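PDB 3H1N: probable glutathione S-transferase from Bordetella bronchiseptica RB50, which probably conjugates glutathione to electrophilic substrates as a dimeric glutathione S-transferase. Local coordinates for residues Gly34-Leu39 with Gln113-Ile118; Ala119-Glu124 with Tyr189-Gly194; Ala73-Val78 with Ala88-Phe93; Arg156-Met161 with Val207-Arg212. One frame throughout, in Å; residues are numbered along the deposited sequence.

Contact 1: residues Gly34-Leu39 with Gln113-Ile118; sequences GEFVRL and QLQLTI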
loop_
_atom_site.group_PDB
_atom_site.type_symbol
_atom_site.label_atom_id
_atom_site.label_comp_id
_atom_site.label_asym_id
_atom_site.label_seq_id
_atom_site.Cartn_x
_atom_site.Cartn_y
_atom_site.Cartn_z
ATOM N N GLY B 34 7.282 6.336 -10.018
ATOM C CA GLY B 34 8.729 6.185 -10.083
ATOM C C GLY B 34 9.449 7.332 -9.396
ATOM O O GLY B 34 10.539 7.148 -8.863
ATOM N N GLU B 35 8.818 8.506 -9.388
ATOM C CA GLU B 35 9.394 9.692 -8.772
ATOM C C GLU B 35 9.734 9.523 -7.294
ATOM O O GLU B 35 10.728 10.078 -6.838
ATOM C CB GLU B 35 8.497 10.915 -8.986
ATOM C CG GLU B 35 9.198 12.254 -8.781
ATOM C CD GLU B 35 10.359 12.496 -9.747
ATOM O OE1 GLU B 35 10.473 11.811 -10.790
ATOM O OE2 GLU B 35 11.171 13.386 -9.454
ATOM N N PHE B 36 8.940 8.750 -6.552
ATOM C CA PHE B 36 9.247 8.519 -5.137
ATOM C C PHE B 36 10.583 7.777 -4.985
ATOM O O PHE B 36 11.401 8.094 -4.109
ATOM C CB PHE B 36 8.117 7.764 -4.437
ATOM C CG PHE B 36 6.822 8.536 -4.360
ATOM C CD1 PHE B 36 6.611 9.480 -3.348
ATOM C CD2 PHE B 36 5.805 8.307 -5.290
ATOM C CE1 PHE B 36 5.407 10.182 -3.270
ATOM C CE2 PHE B 36 4.595 9.018 -5.227
ATOM C CZ PHE B 36 4.400 9.959 -4.215
ATOM N N VAL B 37 10.824 6.828 -5.877
ATOM C CA VAL B 37 12.068 6.058 -5.857
ATOM C C VAL B 37 13.241 6.923 -6.323
ATOM O O VAL B 37 14.314 6.929 -5.690
ATOM C CB VAL B 37 11.942 4.759 -6.692
ATOM C CG1 VAL B 37 13.265 3.985 -6.700
ATOM C CG2 VAL B 37 10.831 3.897 -6.145
ATOM N N ARG B 38 13.012 7.673 -7.402
ATOM C CA ARG B 38 14.028 8.507 -8.032
ATOM C C ARG B 38 14.537 9.574 -7.058
ATOM O O ARG B 38 15.742 9.837 -7.003
ATOM C CB ARG B 38 13.435 9.164 -9.294
ATOM C CG ARG B 38 14.426 9.695 -10.306
ATOM C CD ARG B 38 13.892 9.569 -11.750
ATOM N NE ARG B 38 12.467 9.838 -11.791
ATOM C CZ ARG B 38 11.542 9.033 -12.311
ATOM N NH1 ARG B 38 10.270 9.393 -12.246
ATOM N NH2 ARG B 38 11.878 7.912 -12.933
ATOM N N LEU B 39 13.629 10.186 -6.289
ATOM C CA LEU B 39 14.046 11.174 -5.278
ATOM C C LEU B 39 14.994 10.575 -4.233
ATOM O O LEU B 39 16.002 11.165 -3.893
ATOM C CB LEU B 39 12.832 11.825 -4.592
ATOM C CG LEU B 39 12.066 12.863 -5.419
ATOM C CD1 LEU B 39 10.714 13.139 -4.788
ATOM C CD2 LEU B 39 12.865 14.160 -5.574
ATOM N N GLN B 113 5.055 2.724 7.532
ATOM C CA GLN B 113 3.639 3.077 7.553
ATOM C C GLN B 113 3.371 4.487 7.048
ATOM O O GLN B 113 2.363 4.716 6.392
ATOM C CB GLN B 113 2.962 2.813 8.900
ATOM C CG GLN B 113 3.245 3.780 10.016
ATOM C CD GLN B 113 2.425 3.440 11.257
ATOM O OE1 GLN B 113 2.611 2.391 11.852
ATOM N NE2 GLN B 113 1.509 4.324 11.634
ATOM N N LEU B 114 4.273 5.419 7.337
ATOM C CA LEU B 114 4.161 6.763 6.775
ATOM C C LEU B 114 4.181 6.704 5.247
ATOM O O LEU B 114 3.349 7.334 4.582
ATOM C CB LEU B 114 5.282 7.660 7.283
ATOM C CG LEU B 114 5.155 8.230 8.708
ATOM C CD1 LEU B 114 6.489 8.844 9.161
ATOM C CD2 LEU B 114 3.999 9.260 8.815
ATOM N N GLN B 115 5.127 5.940 4.693
ATOM C CA GLN B 115 5.205 5.759 3.238
ATOM C C GLN B 115 3.942 5.130 2.649
ATOM O O GLN B 115 3.473 5.555 1.592
ATOM C CB GLN B 115 6.460 4.964 2.816
ATOM C CG GLN B 115 6.643 4.842 1.278
ATOM C CD GLN B 115 6.941 6.180 0.595
ATOM O OE1 GLN B 115 6.409 6.467 -0.495
ATOM N NE2 GLN B 115 7.792 6.988 1.208
ATOM N N LEU B 116 3.382 4.134 3.329
ATOM C CA LEU B 116 2.160 3.506 2.840
ATOM C C LEU B 116 0.983 4.475 2.874
ATOM O O LEU B 116 0.067 4.378 2.041
ATOM C CB LEU B 116 1.835 2.223 3.641
ATOM C CG LEU B 116 2.825 1.082 3.422
ATOM C CD1 LEU B 116 2.617 -0.076 4.447
ATOM C CD2 LEU B 116 2.716 0.556 1.991
ATOM N N THR B 117 1.021 5.405 3.832
ATOM C CA THR B 117 -0.048 6.394 4.012
ATOM C C THR B 117 0.086 7.437 2.923
ATOM O O THR B 117 -0.912 7.894 2.338
ATOM C CB THR B 117 -0.009 7.012 5.441
ATOM O OG1 THR B 117 -0.165 5.957 6.402
ATOM C CG2 THR B 117 -1.136 8.039 5.647
ATOM N N ILE B 118 1.333 7.792 2.625
ATOM C CA ILE B 118 1.604 8.662 1.485
ATOM C C ILE B 118 1.129 8.025 0.179
ATOM O O ILE B 118 0.548 8.704 -0.672
ATOM C CB ILE B 118 3.076 9.083 1.425
ATOM C CG1 ILE B 118 3.413 9.920 2.664
ATOM C CG2 ILE B 118 3.364 9.876 0.118
ATOM C CD1 ILE B 118 4.934 10.186 2.879
#

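Contact 2: residues Ala119-Glu124 with Tyr189-Gly194; sequences ADLTAE and YHVVEG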
loop_
_atom_site.group_PDB
_atom_site.type_symbol
_atom_site.label_atom_id
_atom_site.label_comp_id
_atom_site.label_asym_id
_atom_site.label_seq_id
_atom_site.Cartn_x
_atom_site.Cartn_y
_atom_site.Cartn_z
ATOM N N ALA B 119 1.358 6.718 0.045
ATOM C CA ALA B 119 0.931 5.969 -1.130
ATOM C C ALA B 119 -0.612 5.939 -1.225
ATOM O O ALA B 119 -1.142 6.014 -2.330
ATOM C CB ALA B 119 1.487 4.532 -1.086
ATOM N N ASP B 120 -1.311 5.838 -0.079
ATOM C CA ASP B 120 -2.787 5.938 -0.072
ATOM C C ASP B 120 -3.269 7.277 -0.641
ATOM O O ASP B 120 -4.138 7.298 -1.514
ATOM C CB ASP B 120 -3.393 5.682 1.330
ATOM C CG ASP B 120 -3.181 4.256 1.817
ATOM O OD1 ASP B 120 -3.124 3.332 0.980
ATOM O OD2 ASP B 120 -3.083 4.044 3.046
ATOM N N LEU B 121 -2.685 8.382 -0.179
ATOM C CA LEU B 121 -3.046 9.715 -0.651
ATOM C C LEU B 121 -2.763 9.886 -2.148
ATOM O O LEU B 121 -3.588 10.440 -2.897
ATOM C CB LEU B 121 -2.319 10.783 0.174
ATOM C CG LEU B 121 -2.386 12.257 -0.284
ATOM C CD1 LEU B 121 -3.856 12.711 -0.436
ATOM C CD2 LEU B 121 -1.641 13.158 0.700
ATOM N N THR B 122 -1.600 9.389 -2.570
ATOM C CA THR B 122 -1.163 9.419 -3.961
ATOM C C THR B 122 -2.154 8.665 -4.870
ATOM O O THR B 122 -2.564 9.175 -5.906
ATOM C CB THR B 122 0.303 8.854 -4.069
ATOM O OG1 THR B 122 1.208 9.732 -3.366
ATOM C CG2 THR B 122 0.744 8.720 -5.519
ATOM N N ALA B 123 -2.548 7.457 -4.476
ATOM C CA ALA B 123 -3.542 6.708 -5.235
ATOM C C ALA B 123 -4.896 7.437 -5.305
ATOM O O ALA B 123 -5.586 7.397 -6.347
ATOM C CB ALA B 123 -3.713 5.302 -4.659
ATOM N N GLU B 124 -5.266 8.104 -4.211
ATOM C CA GLU B 124 -6.509 8.885 -4.185
ATOM C C GLU B 124 -6.407 10.083 -5.118
ATOM O O GLU B 124 -7.391 10.433 -5.772
ATOM C CB GLU B 124 -6.906 9.306 -2.757
ATOM C CG GLU B 124 -7.358 8.126 -1.906
ATOM C CD GLU B 124 -8.063 8.514 -0.597
ATOM O OE1 GLU B 124 -8.660 9.607 -0.516
ATOM O OE2 GLU B 124 -8.063 7.684 0.342
ATOM N N TYR B 189 7.304 15.529 0.792
ATOM C CA TYR B 189 7.557 16.703 -0.036
ATOM C C TYR B 189 6.918 16.509 -1.420
ATOM O O TYR B 189 6.241 17.414 -1.938
ATOM C CB TYR B 189 9.073 17.002 -0.146
ATOM C CG TYR B 189 9.478 17.587 -1.483
ATOM C CD1 TYR B 189 9.502 18.970 -1.698
ATOM C CD2 TYR B 189 9.839 16.752 -2.541
ATOM C CE1 TYR B 189 9.845 19.484 -2.928
ATOM C CE2 TYR B 189 10.168 17.256 -3.766
ATOM C CZ TYR B 189 10.179 18.608 -3.958
ATOM O OH TYR B 189 10.521 19.086 -5.192
ATOM N N HIS B 190 7.106 15.321 -2.005
ATOM C CA HIS B 190 6.629 15.103 -3.363
ATOM C C HIS B 190 5.105 15.086 -3.476
ATOM O O HIS B 190 4.550 15.654 -4.422
ATOM C CB HIS B 190 7.234 13.851 -4.025
ATOM C CG HIS B 190 6.826 13.697 -5.462
ATOM N ND1 HIS B 190 7.246 14.566 -6.446
ATOM C CD2 HIS B 190 5.988 12.821 -6.065
ATOM C CE1 HIS B 190 6.710 14.213 -7.602
ATOM N NE2 HIS B 190 5.946 13.149 -7.398
ATOM N N VAL B 191 4.429 14.436 -2.533
ATOM C CA VAL B 191 2.969 14.418 -2.559
ATOM C C VAL B 191 2.389 15.851 -2.391
ATOM O O VAL B 191 1.375 16.204 -3.021
ATOM C CB VAL B 191 2.372 13.347 -1.580
ATOM C CG1 VAL B 191 2.411 13.817 -0.105
ATOM C CG2 VAL B 191 0.963 12.981 -2.009
ATOM N N VAL B 192 3.066 16.697 -1.608
ATOM C CA VAL B 192 2.641 18.092 -1.476
ATOM C C VAL B 192 2.871 18.854 -2.803
ATOM O O VAL B 192 2.020 19.663 -3.218
ATOM C CB VAL B 192 3.329 18.812 -0.269
ATOM C CG1 VAL B 192 3.039 20.305 -0.281
ATOM C CG2 VAL B 192 2.880 18.191 1.059
ATOM N N GLU B 193 3.996 18.584 -3.475
ATOM C CA GLU B 193 4.228 19.155 -4.809
ATOM C C GLU B 193 3.117 18.767 -5.763
ATOM O O GLU B 193 2.639 19.605 -6.525
ATOM C CB GLU B 193 5.560 18.683 -5.422
ATOM C CG GLU B 193 6.779 19.404 -4.915
ATOM C CD GLU B 193 6.804 20.855 -5.337
ATOM O OE1 GLU B 193 6.797 21.142 -6.555
ATOM O OE2 GLU B 193 6.828 21.718 -4.441
ATOM N N GLY B 194 2.747 17.491 -5.729
ATOM C CA GLY B 194 1.677 16.960 -6.568
ATOM C C GLY B 194 0.330 17.625 -6.318
ATOM O O GLY B 194 -0.377 17.966 -7.265
#

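Contact 3: residues Ala73-Val78 with Ala88-Phe93; sequences APPYLV and ANILLF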
loop_
_atom_site.group_PDB
_atom_site.type_symbol
_atom_site.label_atom_id
_atom_site.label_comp_id
_atom_site.label_asym_id
_atom_site.label_seq_id
_atom_site.Cartn_x
_atom_site.Cartn_y
_atom_site.Cartn_z
ATOM N N ALA B 73 3.527 -4.576 -11.597
ATOM C CA ALA B 73 3.527 -3.377 -12.432
ATOM C C ALA B 73 4.742 -2.557 -12.069
ATOM O O ALA B 73 5.334 -2.775 -11.015
ATOM C CB ALA B 73 2.264 -2.556 -12.185
ATOM N N PRO B 74 5.119 -1.604 -12.941
ATOM C CA PRO B 74 6.160 -0.631 -12.612
ATOM C C PRO B 74 5.693 0.282 -11.480
ATOM O O PRO B 74 4.494 0.503 -11.335
ATOM C CB PRO B 74 6.304 0.180 -13.904
ATOM C CG PRO B 74 5.817 -0.699 -14.983
ATOM C CD PRO B 74 4.676 -1.467 -14.346
ATOM N N PRO B 75 6.631 0.840 -10.693
ATOM C CA PRO B 75 8.087 0.709 -10.821
ATOM C C PRO B 75 8.645 -0.580 -10.230
ATOM O O PRO B 75 8.038 -1.181 -9.341
ATOM C CB PRO B 75 8.611 1.893 -10.021
ATOM C CG PRO B 75 7.563 2.077 -8.918
ATOM C CD PRO B 75 6.249 1.772 -9.608
ATOM N N TYR B 76 9.792 -0.999 -10.752
ATOM C CA TYR B 76 10.589 -2.044 -10.127
ATOM C C TYR B 76 12.077 -1.693 -10.215
ATOM O O TYR B 76 12.510 -0.880 -11.057
ATOM C CB TYR B 76 10.250 -3.453 -10.661
ATOM C CG TYR B 76 10.488 -3.644 -12.146
ATOM C CD1 TYR B 76 9.519 -3.267 -13.081
ATOM C CD2 TYR B 76 11.667 -4.217 -12.610
ATOM C CE1 TYR B 76 9.730 -3.445 -14.464
ATOM C CE2 TYR B 76 11.897 -4.401 -13.981
ATOM C CZ TYR B 76 10.921 -4.007 -14.904
ATOM O OH TYR B 76 11.148 -4.165 -16.254
ATOM N N LEU B 77 12.827 -2.217 -9.280
ATOM C CA LEU B 77 14.227 -1.961 -9.112
ATOM C C LEU B 77 14.981 -3.272 -9.151
ATOM O O LEU B 77 14.707 -4.165 -8.425
ATOM C CB LEU B 77 14.491 -1.251 -7.785
ATOM C CG LEU B 77 15.878 -0.668 -7.571
ATOM C CD1 LEU B 77 16.055 0.570 -8.298
ATOM C CD2 LEU B 77 16.267 -0.532 -6.183
ATOM N N VAL B 78 15.917 -3.350 -10.047
ATOM C CA VAL B 78 16.812 -4.498 -10.125
ATOM C C VAL B 78 18.124 -4.103 -9.441
ATOM O O VAL B 78 18.851 -3.225 -9.915
ATOM C CB VAL B 78 17.036 -4.965 -11.581
ATOM C CG1 VAL B 78 17.738 -6.322 -11.601
ATOM C CG2 VAL B 78 15.681 -5.075 -12.312
ATOM N N ALA B 88 6.622 1.389 -2.087
ATOM C CA ALA B 88 6.939 1.326 -0.649
ATOM C C ALA B 88 7.969 0.232 -0.303
ATOM O O ALA B 88 8.778 0.400 0.621
ATOM C CB ALA B 88 5.656 1.120 0.165
ATOM N N ASN B 89 7.891 -0.893 -1.018
ATOM C CA ASN B 89 8.814 -2.033 -0.854
ATOM C C ASN B 89 10.224 -1.682 -1.363
ATOM O O ASN B 89 11.211 -1.938 -0.677
ATOM C CB ASN B 89 8.253 -3.247 -1.596
ATOM C CG ASN B 89 8.922 -4.569 -1.204
ATOM O OD1 ASN B 89 9.206 -4.839 -0.037
ATOM N ND2 ASN B 89 9.153 -5.405 -2.199
ATOM N N ILE B 90 10.313 -1.082 -2.548
ATOM C CA ILE B 90 11.597 -0.601 -3.069
ATOM C C ILE B 90 12.236 0.316 -2.029
ATOM O O ILE B 90 13.397 0.133 -1.665
ATOM C CB ILE B 90 11.447 0.092 -4.449
ATOM C CG1 ILE B 90 10.951 -0.926 -5.501
ATOM C CG2 ILE B 90 12.772 0.741 -4.884
ATOM C CD1 ILE B 90 10.396 -0.267 -6.771
ATOM N N LEU B 91 11.451 1.252 -1.498
ATOM C CA LEU B 91 11.988 2.250 -0.567
ATOM C C LEU B 91 12.393 1.627 0.766
ATOM O O LEU B 91 13.423 2.000 1.315
ATOM C CB LEU B 91 10.998 3.401 -0.362
ATOM C CG LEU B 91 10.804 4.366 -1.537
ATOM C CD1 LEU B 91 9.561 5.254 -1.339
ATOM C CD2 LEU B 91 12.060 5.210 -1.748
ATOM N N LEU B 92 11.596 0.674 1.265
ATOM C CA LEU B 92 11.961 -0.130 2.438
ATOM C C LEU B 92 13.386 -0.740 2.333
ATOM O O LEU B 92 14.153 -0.738 3.310
ATOM C CB LEU B 92 10.935 -1.256 2.667
ATOM C CG LEU B 92 11.120 -2.117 3.921
ATOM C CD1 LEU B 92 10.772 -1.339 5.185
ATOM C CD2 LEU B 92 10.294 -3.431 3.823
ATOM N N PHE B 93 13.716 -1.282 1.163
ATOM C CA PHE B 93 15.046 -1.830 0.921
ATOM C C PHE B 93 16.105 -0.734 1.019
ATOM O O PHE B 93 17.128 -0.912 1.683
ATOM C CB PHE B 93 15.130 -2.561 -0.437
ATOM C CG PHE B 93 16.539 -2.833 -0.878
ATOM C CD1 PHE B 93 17.319 -3.784 -0.210
ATOM C CD2 PHE B 93 17.105 -2.101 -1.918
ATOM C CE1 PHE B 93 18.646 -4.024 -0.596
ATOM C CE2 PHE B 93 18.449 -2.322 -2.315
ATOM C CZ PHE B 93 19.210 -3.287 -1.656
#

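Contact 4: residues Arg156-Met161 with Val207-Arg212; sequences RMPKFM and VHRYPR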
loop_
_atom_site.group_PDB
_atom_site.type_symbol
_atom_site.label_atom_id
_atom_site.label_comp_id
_atom_site.label_asym_id
_atom_site.label_seq_id
_atom_site.Cartn_x
_atom_site.Cartn_y
_atom_site.Cartn_z
ATOM N N ARG B 156 -10.866 14.317 2.346
ATOM C CA ARG B 156 -9.664 13.462 2.271
ATOM C C ARG B 156 -8.372 14.246 2.393
ATOM O O ARG B 156 -7.525 13.945 3.240
ATOM C CB ARG B 156 -9.665 12.631 0.978
ATOM C CG ARG B 156 -10.900 11.744 0.811
ATOM C CD ARG B 156 -11.098 10.790 1.991
ATOM N NE ARG B 156 -10.064 9.754 2.046
ATOM C CZ ARG B 156 -9.824 8.986 3.107
ATOM N NH1 ARG B 156 -10.512 9.158 4.231
ATOM N NH2 ARG B 156 -8.853 8.086 3.063
HETATM N N MSE B 157 -8.233 15.268 1.555
HETATM C CA MSE B 157 -7.039 16.112 1.571
HETATM C C MSE B 157 -6.749 16.692 2.968
HETATM O O MSE B 157 -5.625 16.558 3.463
HETATM C CB MSE B 157 -7.113 17.218 0.503
HETATM C CG MSE B 157 -6.831 16.706 -0.906
HETATM SE SE MSE B 157 -7.053 18.054 -2.297
HETATM C CE MSE B 157 -5.735 19.336 -1.718
ATOM N N PRO B 158 -7.756 17.309 3.622
ATOM C CA PRO B 158 -7.442 17.792 4.977
ATOM C C PRO B 158 -7.147 16.674 5.994
ATOM O O PRO B 158 -6.346 16.883 6.907
ATOM C CB PRO B 158 -8.692 18.579 5.401
ATOM C CG PRO B 158 -9.545 18.700 4.233
ATOM C CD PRO B 158 -9.018 17.862 3.101
ATOM N N LYS B 159 -7.775 15.513 5.854
ATOM C CA LYS B 159 -7.499 14.428 6.793
ATOM C C LYS B 159 -6.034 13.946 6.723
ATOM O O LYS B 159 -5.361 13.828 7.749
ATOM C CB LYS B 159 -8.447 13.240 6.612
ATOM C CG LYS B 159 -8.183 12.150 7.627
ATOM C CD LYS B 159 -9.194 11.020 7.525
ATOM C CE LYS B 159 -9.087 10.087 8.724
ATOM N NZ LYS B 159 -10.181 9.087 8.676
ATOM N N PHE B 160 -5.573 13.635 5.518
ATOM C CA PHE B 160 -4.171 13.282 5.293
ATOM C C PHE B 160 -3.214 14.393 5.716
ATOM O O PHE B 160 -2.217 14.120 6.366
ATOM C CB PHE B 160 -3.939 12.964 3.825
ATOM C CG PHE B 160 -4.426 11.606 3.414
ATOM C CD1 PHE B 160 -3.732 10.459 3.810
ATOM C CD2 PHE B 160 -5.545 11.474 2.609
ATOM C CE1 PHE B 160 -4.137 9.211 3.412
ATOM C CE2 PHE B 160 -5.989 10.200 2.213
ATOM C CZ PHE B 160 -5.289 9.070 2.618
HETATM N N MSE B 161 -3.507 15.640 5.341
HETATM C CA MSE B 161 -2.587 16.727 5.650
HETATM C C MSE B 161 -2.471 16.977 7.156
HETATM O O MSE B 161 -1.356 17.158 7.679
HETATM C CB MSE B 161 -2.945 18.002 4.869
HETATM C CG MSE B 161 -2.627 17.845 3.374
HETATM SE SE MSE B 161 -3.215 19.323 2.288
HETATM C CE MSE B 161 -1.775 20.543 2.669
ATOM N N VAL B 207 -3.221 25.413 3.033
ATOM C CA VAL B 207 -1.803 25.362 3.459
ATOM C C VAL B 207 -1.475 26.056 4.792
ATOM O O VAL B 207 -0.615 25.576 5.541
ATOM C CB VAL B 207 -0.796 25.774 2.335
ATOM C CG1 VAL B 207 -0.801 24.718 1.215
ATOM C CG2 VAL B 207 -1.105 27.158 1.807
ATOM N N HIS B 208 -2.190 27.138 5.106
ATOM C CA HIS B 208 -1.972 27.872 6.364
ATOM C C HIS B 208 -2.230 26.998 7.593
ATOM O O HIS B 208 -1.698 27.266 8.670
ATOM C CB HIS B 208 -2.857 29.130 6.439
ATOM C CG HIS B 208 -4.251 28.851 6.919
ATOM N ND1 HIS B 208 -5.208 28.261 6.121
ATOM C CD2 HIS B 208 -4.837 29.049 8.124
ATOM C CE1 HIS B 208 -6.328 28.126 6.805
ATOM N NE2 HIS B 208 -6.132 28.594 8.024
ATOM N N ARG B 209 -3.075 25.981 7.435
ATOM C CA ARG B 209 -3.416 25.094 8.541
ATOM C C ARG B 209 -2.234 24.245 8.998
ATOM O O ARG B 209 -2.215 23.763 10.136
ATOM C CB ARG B 209 -4.534 24.129 8.149
ATOM C CG ARG B 209 -5.820 24.740 7.613
ATOM C CD ARG B 209 -6.759 23.584 7.255
ATOM N NE ARG B 209 -8.076 24.045 6.813
ATOM C CZ ARG B 209 -9.097 23.235 6.542
ATOM N NH1 ARG B 209 -8.965 21.915 6.659
ATOM N NH2 ARG B 209 -10.252 23.741 6.149
ATOM N N TYR B 210 -1.285 24.013 8.093
ATOM C CA TYR B 210 -0.251 22.994 8.302
ATOM C C TYR B 210 1.187 23.549 8.214
ATOM O O TYR B 210 1.949 23.140 7.322
ATOM C CB TYR B 210 -0.447 21.835 7.307
ATOM C CG TYR B 210 -1.904 21.414 7.144
ATOM C CD1 TYR B 210 -2.585 20.781 8.180
ATOM C CD2 TYR B 210 -2.602 21.671 5.958
ATOM C CE1 TYR B 210 -3.921 20.421 8.046
ATOM C CE2 TYR B 210 -3.954 21.297 5.808
ATOM C CZ TYR B 210 -4.596 20.674 6.862
ATOM O OH TYR B 210 -5.916 20.295 6.743
ATOM N N PRO B 211 1.566 24.443 9.148
ATOM C CA PRO B 211 2.892 25.091 9.093
ATOM C C PRO B 211 4.074 24.098 9.162
ATOM O O PRO B 211 5.072 24.300 8.475
ATOM C CB PRO B 211 2.879 26.024 10.312
ATOM C CG PRO B 211 1.909 25.373 11.259
ATOM C CD PRO B 211 0.831 24.833 10.369
ATOM N N ARG B 212 3.965 23.037 9.964
ATOM C CA ARG B 212 5.056 22.047 10.042
ATOM C C ARG B 212 5.212 21.288 8.726
ATOM O O ARG B 212 6.336 21.115 8.235
ATOM C CB ARG B 212 4.889 21.073 11.213
ATOM C CG ARG B 212 4.921 21.722 12.597
ATOM C CD ARG B 212 5.045 20.671 13.699
ATOM N NE ARG B 212 3.773 20.002 13.938
ATOM C CZ ARG B 212 2.846 20.430 14.796
ATOM N NH1 ARG B 212 3.043 21.531 15.510
ATOM N NH2 ARG B 212 1.716 19.754 14.943
#

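Contact 1: residues Gly34-Leu39 with Gln113-Ile118
The ring of Phe36, on helix 34-43, meets Gln115 and Ile118 of helix 105-127 along its CD1-CE1 side. The approach to both partners is slanting. CE1 of Phe36 lies 4.0 Å from CG2 of Ile118, a plain apolar contact, while CD1 of Phe36 has OE1 of Gln115 at 4.2 Å, with the ring and amide planes 74° apart. The torsions explain which atoms arrive. Phe36 carries CG opposite its carbonyl carbon (chi1 -65°), and its bond from the backbone already aims at the other helix; the first bond of Gln115 is not aimed at Phe36, and a bend at chi2 (67°) swings the amide in. On Ile118 the short branch CG2, rather than the ethyl arm, does the touching.

A large flat ring suits this place, since its long reach helps to bridge the 9.7 Å between the CA atoms of Phe36 and Gln115. The amide of Gln115 is held from elsewhere, its NE2 being hydrogen-bonded to OG of Ser187 on helix 183-198, and Phe36 also meets His190 edge-to-face. No hydrogen bond joins the two segments, and just 95 Å² is buried between them. The chemistry is therefore that of van der Waals packing at the interface between the thioredoxin-like and helical domains: shape and hydrophobicity hold the ring, and the one polar side chain it meets across these two segments, Gln115, has its hydrogen bond to another helix.

Contact 2: residues Ala119-Glu124 with Tyr189-Gly194
Leu121 and Thr122 meet Val191 where two helices, 105-127 and 183-198, pack inside the all-helical C-terminal domain of the glutathione S-transferase fold. The backbones come close, with CA of Thr122 and CA of Val191 6.6 Å apart, and short, branched side chains fit so narrow a gap.

The apolar part belongs to Leu121. Its first side-chain bond points at helix 183-198, and CD2 comes to 3.8 Å from CG2 of Val191, the two side chains slanting past each other. CG of Leu121 stands opposite its backbone N (chi1 171°), and from there CD2 lies close to both methyls of Val191. The other branch of Leu121 serves a different neighbour, CD1 packing on Phe160 of helix 142-167. A leucine suits this spot because its forked end sends one methyl to each of two helices.

The second kind of contact sets a hydroxyl oxygen against a methyl. OG1 of Thr122 is hydrogen-bonded to O of Ile118, one turn earlier, which satisfies this buried polar atom within its own helix. With its hydroxyl paired in this way, threonine can serve in the core as a compact side chain; no hydrogen bond crosses between the segments. Phe243, from a loop, covers both Thr122 and Val191. Closest of all is the methyl that both partners share: CG2 of Val191 lies 3.5 Å from OG1 of Thr122.

Contact 3: residues Ala73-Val78 with Ala88-Phe93
Ile90 reaches from helix 87-97 to the start of strand 76-79 and uses both of its branches. Its CG2 methyl packs 3.9 Å from CB of Leu77, and CD2 of the same leucine lies equally near. CD1, at the end of the longer arm, comes to 3.6 Å from O of Pro75 and 3.8 Å from CA of Tyr76. Isoleucine suits the place because one residue covers a side chain and a run of backbone together. CD1 stands nearly anti to CA (chi2 163°), which stretches the arm toward the strand.

The peptide bond between Pro74 and Pro75 is cis, matching the cis-proline of the thioredoxin-like fold, at the loop-to-strand junction that in relatives faces the glutathione site. Tyr76 points away from the helix, and its OH is hydrogen-bonded to Asp62. Strand 76-79 lies between strands 22-25 and 82-85, with helix 59-65 packed against Tyr76 and helix 87-97 against Leu77, so the sheet has a helix on each face.

Contact 4: residues Arg156-Met161 with Val207-Arg212
A Met-aromatic contact, built round Tyr210 at the N-cap of helix 211-221, fastens this part of the helical C-terminal domain to helix 142-167. Met161, present as selenomethionine, lays its CB over one face of the Tyr210 ring, a CH-pi contact 3.7 Å from the centroid and 17° off the ring normal. Beyond CB the side chain crosses the tyrosine at about a right angle. SE takes an oblique position, 5.0 Å from the same ring centroid, and a bend at chi3 (80°) folds CE back until it is 3.6 Å from CD2 of Tyr210. CB of Arg209 covers the opposite face, so the ring is sandwiched between aliphatic carbons. A methionine suits this place because its long, flexible chain can follow the ring from CB to CE.

The phenol end lies against Pro158, with OH of Tyr210 3.4 Å from CA of that proline. Helix 142-167 is kinked here, since a proline has no N-H to give to the turn before. The extended chain of Arg209 crosses Pro158 at a slant, bringing NH1 to 3.6 Å from CB of Pro158, and the same NH1 makes a weak hydrogen bond to the tyrosine OH. Outside the two segments, Met203 of helix 200-206 also packs on Met161, and Glu165 accepts a hydrogen bond from N of Arg212 in the first turn of helix 211-221. Such packing of a helix start against a long neighbouring helix belongs to the helical bundle of the glutathione S-transferase C-terminal domain.

From the N terminus, helix 34-43 opens the loop that contact 1 closes on helix 105-127. Within that loop lies contact 3, a much shorter closure between strand 76-79 and helix 87-97; the two touch, among other places, where Val37 meets Ile90 and Gln115 meets Leu91. Helix 105-127 continues directly into contact 2, which closes it onto helix 183-198, and Phe36 packs on Thr122 across their boundary. Contact 4 closes helix 142-167 onto the start of helix 211-221. Contacts 2 and 4 cross, and the salt bridge between Glu124 and Arg156 joins them. Contact 3 lies within the thioredoxin-like domain, contact 1 ties it to the helical domain, and contacts 2 and 4 join helices of the latter.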